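Local atomic coordinates of 6-aminohexanoate-dimer hydrolase (Bacillus anthracis, PDB entry 4GB7), a protein that probably hydrolyses the amide bond of 6-aminohexanoate dimers or related substrates, as a likely serine hydrolase of the beta-lactamase clan. Residues A307-L318 with L379-V390. Sequence-based numbering, arbitrary orientation.
Sequences ARDMARFGQLLL and LYIDPKAKMVIV. With NO3 (nitrate ion), chain C.
Helix-on-sheet packing of the serine beta-lactamase fold brings Val388 and Val390 against helix 307-318, which packs along the beta-hairpin of strands 377-382 and 387-393 in the central antiparallel sheet; helix 402-417 covers the sheet's other face. Helix 307-318 runs roughly antiparallel to strand 387-390, at 148°. Gly314 brings its bare backbone down onto Val388, whose CG2 sits 3.7 Å from Gly314 C while CG1 faces Gly314 CA. One turn earlier, Val390 CG2, the methyl beside its own backbone N, presses to 3.4 Å from Ala311 N, and both its methyls reach Met310 CB. From the neighbouring strand, Leu379 CD2 meets the edge of the Phe313 ring near CD2. Ile381 CD1 meets Leu317 CB at 3.6 Å, the two side chains crossing at about a right angle. At the hairpin turn, where Lys386 and Met387 form a G1 bulge opposite Asp382, Leu318 has CG anti to its N (chi1 -174°) and straddles the loop: CD1 touches Pro383 CA and CD2 touches Lys386 C. Beside it, a water donates to both Gln315 OE1 (2.7 Å) and Lys386 O (3.0 Å), while Gln315 NE2, also bonded to Asn319 OD1, donates to O1 of a nitrate, probably from the crystallisation liquor, at 3.0 Å.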
loop_
_atom_site.group_PDB
_atom_site.type_symbol
_atom_site.label_atom_id
_atom_site.label_comp_id
_atom_site.label_asym_id
_atom_site.label_seq_id
_atom_site.Cartn_x
_atom_site.Cartn_y
_atom_site.Cartn_z
ATOM N N ALA A 307 6.169 -4.619 10.193
ATOM C CA ALA A 307 6.918 -3.449 9.757
ATOM C C ALA A 307 8.310 -3.802 9.232
ATOM O O ALA A 307 8.737 -3.261 8.188
ATOM C CB ALA A 307 7.034 -2.396 10.873
ATOM N N ARG A 308 9.024 -4.671 9.958
ATOM C CA ARG A 308 10.317 -5.105 9.489
ATOM C C ARG A 308 10.196 -5.874 8.180
ATOM O O ARG A 308 11.071 -5.764 7.351
ATOM C CB ARG A 308 11.052 -5.956 10.518
ATOM C CG ARG A 308 11.610 -5.087 11.629
ATOM C CD ARG A 308 12.650 -5.801 12.499
ATOM N NE ARG A 308 12.113 -6.989 13.113
ATOM C CZ ARG A 308 11.494 -7.062 14.294
ATOM N NH1 ARG A 308 11.047 -8.236 14.716
ATOM N NH2 ARG A 308 11.322 -5.994 15.073
ATOM N N ASP A 309 9.132 -6.645 8.024
ATOM C CA ASP A 309 8.974 -7.384 6.784
ATOM C C ASP A 309 8.736 -6.423 5.620
ATOM O O ASP A 309 9.274 -6.626 4.524
ATOM C CB ASP A 309 7.870 -8.455 6.881
ATOM C CG ASP A 309 8.347 -9.706 7.658
ATOM O OD1 ASP A 309 9.590 -9.839 7.847
ATOM O OD2 ASP A 309 7.534 -10.582 8.006
HETATM N N MSE A 310 7.934 -5.405 5.829
HETATM C CA MSE A 310 7.760 -4.372 4.812
HETATM C C MSE A 310 9.064 -3.668 4.517
HETATM O O MSE A 310 9.331 -3.339 3.385
HETATM C CB MSE A 310 6.729 -3.349 5.199
HETATM C CG MSE A 310 5.353 -3.848 5.108
HETATM SE SE MSE A 310 4.879 -4.427 3.292
HETATM C CE MSE A 310 5.965 -3.223 2.235
ATOM N N ALA A 311 9.911 -3.475 5.529
ATOM C CA ALA A 311 11.221 -2.890 5.318
ATOM C C ALA A 311 12.127 -3.758 4.441
ATOM O O ALA A 311 12.902 -3.253 3.636
ATOM C CB ALA A 311 11.872 -2.615 6.646
ATOM N N ARG A 312 12.034 -5.077 4.612
ATOM C CA ARG A 312 12.769 -5.993 3.769
ATOM C C ARG A 312 12.346 -5.820 2.324
ATOM O O ARG A 312 13.193 -5.764 1.423
ATOM C CB ARG A 312 12.532 -7.444 4.184
ATOM C CG ARG A 312 13.074 -7.801 5.565
ATOM C CD ARG A 312 12.789 -9.260 5.967
ATOM N NE ARG A 312 13.605 -9.621 7.113
ATOM C CZ ARG A 312 13.283 -9.322 8.376
ATOM N NH1 ARG A 312 12.123 -8.740 8.678
ATOM N NH2 ARG A 312 14.144 -9.603 9.342
ATOM N N PHE A 313 11.052 -5.689 2.089
ATOM C CA PHE A 313 10.560 -5.470 0.714
ATOM C C PHE A 313 11.058 -4.099 0.160
ATOM O O PHE A 313 11.463 -3.962 -0.956
ATOM C CB PHE A 313 9.048 -5.490 0.692
ATOM C CG PHE A 313 8.462 -5.223 -0.665
ATOM C CD1 PHE A 313 8.580 -6.174 -1.647
ATOM C CD2 PHE A 313 7.784 -4.038 -0.965
ATOM C CE1 PHE A 313 8.027 -5.959 -2.887
ATOM C CE2 PHE A 313 7.227 -3.824 -2.222
ATOM C CZ PHE A 313 7.349 -4.779 -3.170
ATOM N N GLY A 314 11.063 -3.088 1.023
ATOM C CA GLY A 314 11.620 -1.797 0.674
ATOM C C GLY A 314 13.070 -1.873 0.229
ATOM O O GLY A 314 13.474 -1.251 -0.765
ATOM N N GLN A 315 13.854 -2.623 1.003
ATOM C CA GLN A 315 15.281 -2.814 0.720
ATOM C C GLN A 315 15.412 -3.548 -0.627
ATOM O O GLN A 315 16.298 -3.215 -1.397
ATOM C CB GLN A 315 15.973 -3.598 1.816
ATOM C CG GLN A 315 17.454 -3.781 1.587
ATOM C CD GLN A 315 18.201 -2.487 1.642
ATOM O OE1 GLN A 315 17.847 -1.582 2.423
ATOM N NE2 GLN A 315 19.290 -2.413 0.901
ATOM N N LEU A 316 14.527 -4.498 -0.906
ATOM C CA LEU A 316 14.552 -5.196 -2.184
ATOM C C LEU A 316 14.418 -4.210 -3.332
ATOM O O LEU A 316 15.153 -4.306 -4.329
ATOM C CB LEU A 316 13.427 -6.217 -2.263
ATOM C CG LEU A 316 13.326 -7.026 -3.553
ATOM C CD1 LEU A 316 14.563 -7.885 -3.742
ATOM C CD2 LEU A 316 12.046 -7.850 -3.561
ATOM N N LEU A 317 13.528 -3.239 -3.180
ATOM C CA LEU A 317 13.289 -2.250 -4.216
ATOM C C LEU A 317 14.431 -1.244 -4.267
ATOM O O LEU A 317 14.858 -0.816 -5.329
ATOM C CB LEU A 317 11.940 -1.585 -4.005
ATOM C CG LEU A 317 10.789 -2.429 -4.559
ATOM C CD1 LEU A 317 9.493 -2.088 -3.861
ATOM C CD2 LEU A 317 10.691 -2.287 -6.086
ATOM N N LEU A 318 14.956 -0.889 -3.103
ATOM C CA LEU A 318 16.137 -0.063 -3.073
ATOM C C LEU A 318 17.275 -0.706 -3.874
ATOM O O LEU A 318 18.019 -0.015 -4.578
ATOM C CB LEU A 318 16.514 0.251 -1.628
ATOM C CG LEU A 318 17.640 1.219 -1.436
ATOM C CD1 LEU A 318 17.309 2.625 -2.027
ATOM C CD2 LEU A 318 17.979 1.279 0.065
ATOM N N LEU A 379 5.147 3.378 2.855
ATOM C CA LEU A 379 6.451 2.795 2.511
ATOM C C LEU A 379 7.191 3.785 1.666
ATOM O O LEU A 379 6.737 4.129 0.544
ATOM C CB LEU A 379 6.300 1.471 1.743
ATOM C CG LEU A 379 7.581 0.813 1.266
ATOM C CD1 LEU A 379 8.604 0.464 2.355
ATOM C CD2 LEU A 379 7.194 -0.429 0.437
ATOM N N TYR A 380 8.323 4.224 2.132
ATOM C CA TYR A 380 9.073 5.360 1.521
ATOM C C TYR A 380 10.515 4.893 1.224
ATOM O O TYR A 380 11.227 4.391 2.115
ATOM C CB TYR A 380 9.080 6.526 2.499
ATOM C CG TYR A 380 9.908 7.739 2.100
ATOM C CD1 TYR A 380 9.352 8.807 1.374
ATOM C CD2 TYR A 380 11.233 7.859 2.477
ATOM C CE1 TYR A 380 10.101 9.928 1.027
ATOM C CE2 TYR A 380 11.991 8.970 2.135
ATOM C CZ TYR A 380 11.409 10.021 1.432
ATOM O OH TYR A 380 12.139 11.140 1.107
ATOM N N ILE A 381 10.945 5.050 -0.029
ATOM C CA ILE A 381 12.254 4.594 -0.448
ATOM C C ILE A 381 13.015 5.789 -0.980
ATOM O O ILE A 381 12.553 6.455 -1.932
ATOM C CB ILE A 381 12.141 3.499 -1.535
ATOM C CG1 ILE A 381 11.228 2.335 -0.982
ATOM C CG2 ILE A 381 13.541 3.065 -1.969
ATOM C CD1 ILE A 381 10.973 1.274 -1.980
ATOM N N ASP A 382 14.187 6.017 -0.423
ATOM C CA ASP A 382 15.069 7.139 -0.789
ATOM C C ASP A 382 16.345 6.569 -1.383
ATOM O O ASP A 382 17.203 6.102 -0.704
ATOM C CB ASP A 382 15.364 7.967 0.471
ATOM C CG ASP A 382 16.383 9.073 0.265
ATOM O OD1 ASP A 382 17.038 9.094 -0.783
ATOM O OD2 ASP A 382 16.485 9.983 1.151
ATOM N N PRO A 383 16.440 6.551 -2.725
ATOM C CA PRO A 383 17.619 5.987 -3.349
ATOM C C PRO A 383 18.880 6.863 -3.235
ATOM O O PRO A 383 19.986 6.346 -3.427
ATOM C CB PRO A 383 17.198 5.818 -4.784
ATOM C CG PRO A 383 15.998 6.613 -4.971
ATOM C CD PRO A 383 15.504 7.135 -3.674
ATOM N N LYS A 384 18.736 8.155 -2.893
ATOM C CA LYS A 384 19.907 9.018 -2.771
ATOM C C LYS A 384 20.642 8.680 -1.456
ATOM O O LYS A 384 21.876 8.553 -1.450
ATOM C CB LYS A 384 19.533 10.504 -2.794
ATOM C CG LYS A 384 20.722 11.453 -2.830
ATOM C CD LYS A 384 20.303 12.900 -3.001
ATOM C CE LYS A 384 21.484 13.811 -3.261
ATOM N NZ LYS A 384 21.947 14.333 -1.953
ATOM N N ALA A 385 19.878 8.611 -0.364
ATOM C CA ALA A 385 20.417 8.287 0.953
ATOM C C ALA A 385 20.427 6.811 1.277
ATOM O O ALA A 385 20.870 6.413 2.369
ATOM C CB ALA A 385 19.723 9.070 2.046
ATOM N N LYS A 386 19.950 5.991 0.347
ATOM C CA LYS A 386 19.882 4.556 0.549
ATOM C C LYS A 386 19.102 4.233 1.838
ATOM O O LYS A 386 19.595 3.534 2.705
ATOM C CB LYS A 386 21.317 3.989 0.538
ATOM C CG LYS A 386 22.017 4.191 -0.806
ATOM C CD LYS A 386 23.503 4.526 -0.665
ATOM C CE LYS A 386 23.777 5.942 -0.128
ATOM N NZ LYS A 386 24.558 5.946 1.158
HETATM N N MSE A 387 17.900 4.806 1.966
HETATM C CA MSE A 387 17.088 4.696 3.158
HETATM C C MSE A 387 15.703 4.190 2.824
HETATM O O MSE A 387 15.129 4.516 1.771
HETATM C CB MSE A 387 17.004 6.052 3.863
HETATM C CG MSE A 387 16.286 6.008 5.139
HETATM SE SE MSE A 387 15.988 7.779 5.929
HETATM C CE MSE A 387 14.756 8.283 4.467
ATOM N N VAL A 388 15.218 3.298 3.673
ATOM C CA VAL A 388 13.829 2.816 3.639
ATOM C C VAL A 388 13.153 3.239 4.946
ATOM O O VAL A 388 13.703 3.016 6.037
ATOM C CB VAL A 388 13.772 1.297 3.511
ATOM C CG1 VAL A 388 12.329 0.755 3.584
ATOM C CG2 VAL A 388 14.472 0.847 2.241
ATOM N N ILE A 389 11.933 3.773 4.839
ATOM C CA ILE A 389 11.095 4.015 6.006
ATOM C C ILE A 389 9.770 3.286 5.827
ATOM O O ILE A 389 9.138 3.364 4.770
ATOM C CB ILE A 389 10.891 5.492 6.281
ATOM C CG1 ILE A 389 12.254 6.153 6.660
ATOM C CG2 ILE A 389 9.798 5.765 7.306
ATOM C CD1 ILE A 389 12.134 7.619 7.014
ATOM N N VAL A 390 9.406 2.554 6.849
ATOM C CA VAL A 390 8.084 1.933 7.004
ATOM C C VAL A 390 7.372 2.628 8.115
ATOM O O VAL A 390 7.895 2.733 9.219
ATOM C CB VAL A 390 8.155 0.422 7.279
ATOM C CG1 VAL A 390 6.750 -0.160 7.464
ATOM C CG2 VAL A 390 8.835 -0.303 6.099
HETATM N N NO3 C . 21.734 -0.238 -0.086
HETATM O O1 NO3 C . 21.472 -0.316 1.089
HETATM O O2 NO3 C . 21.103 -1.102 -0.979
HETATM O O3 NO3 C . 22.686 0.695 -0.531
HETATM O O HOH W 1 18.668 0.797 3.419
#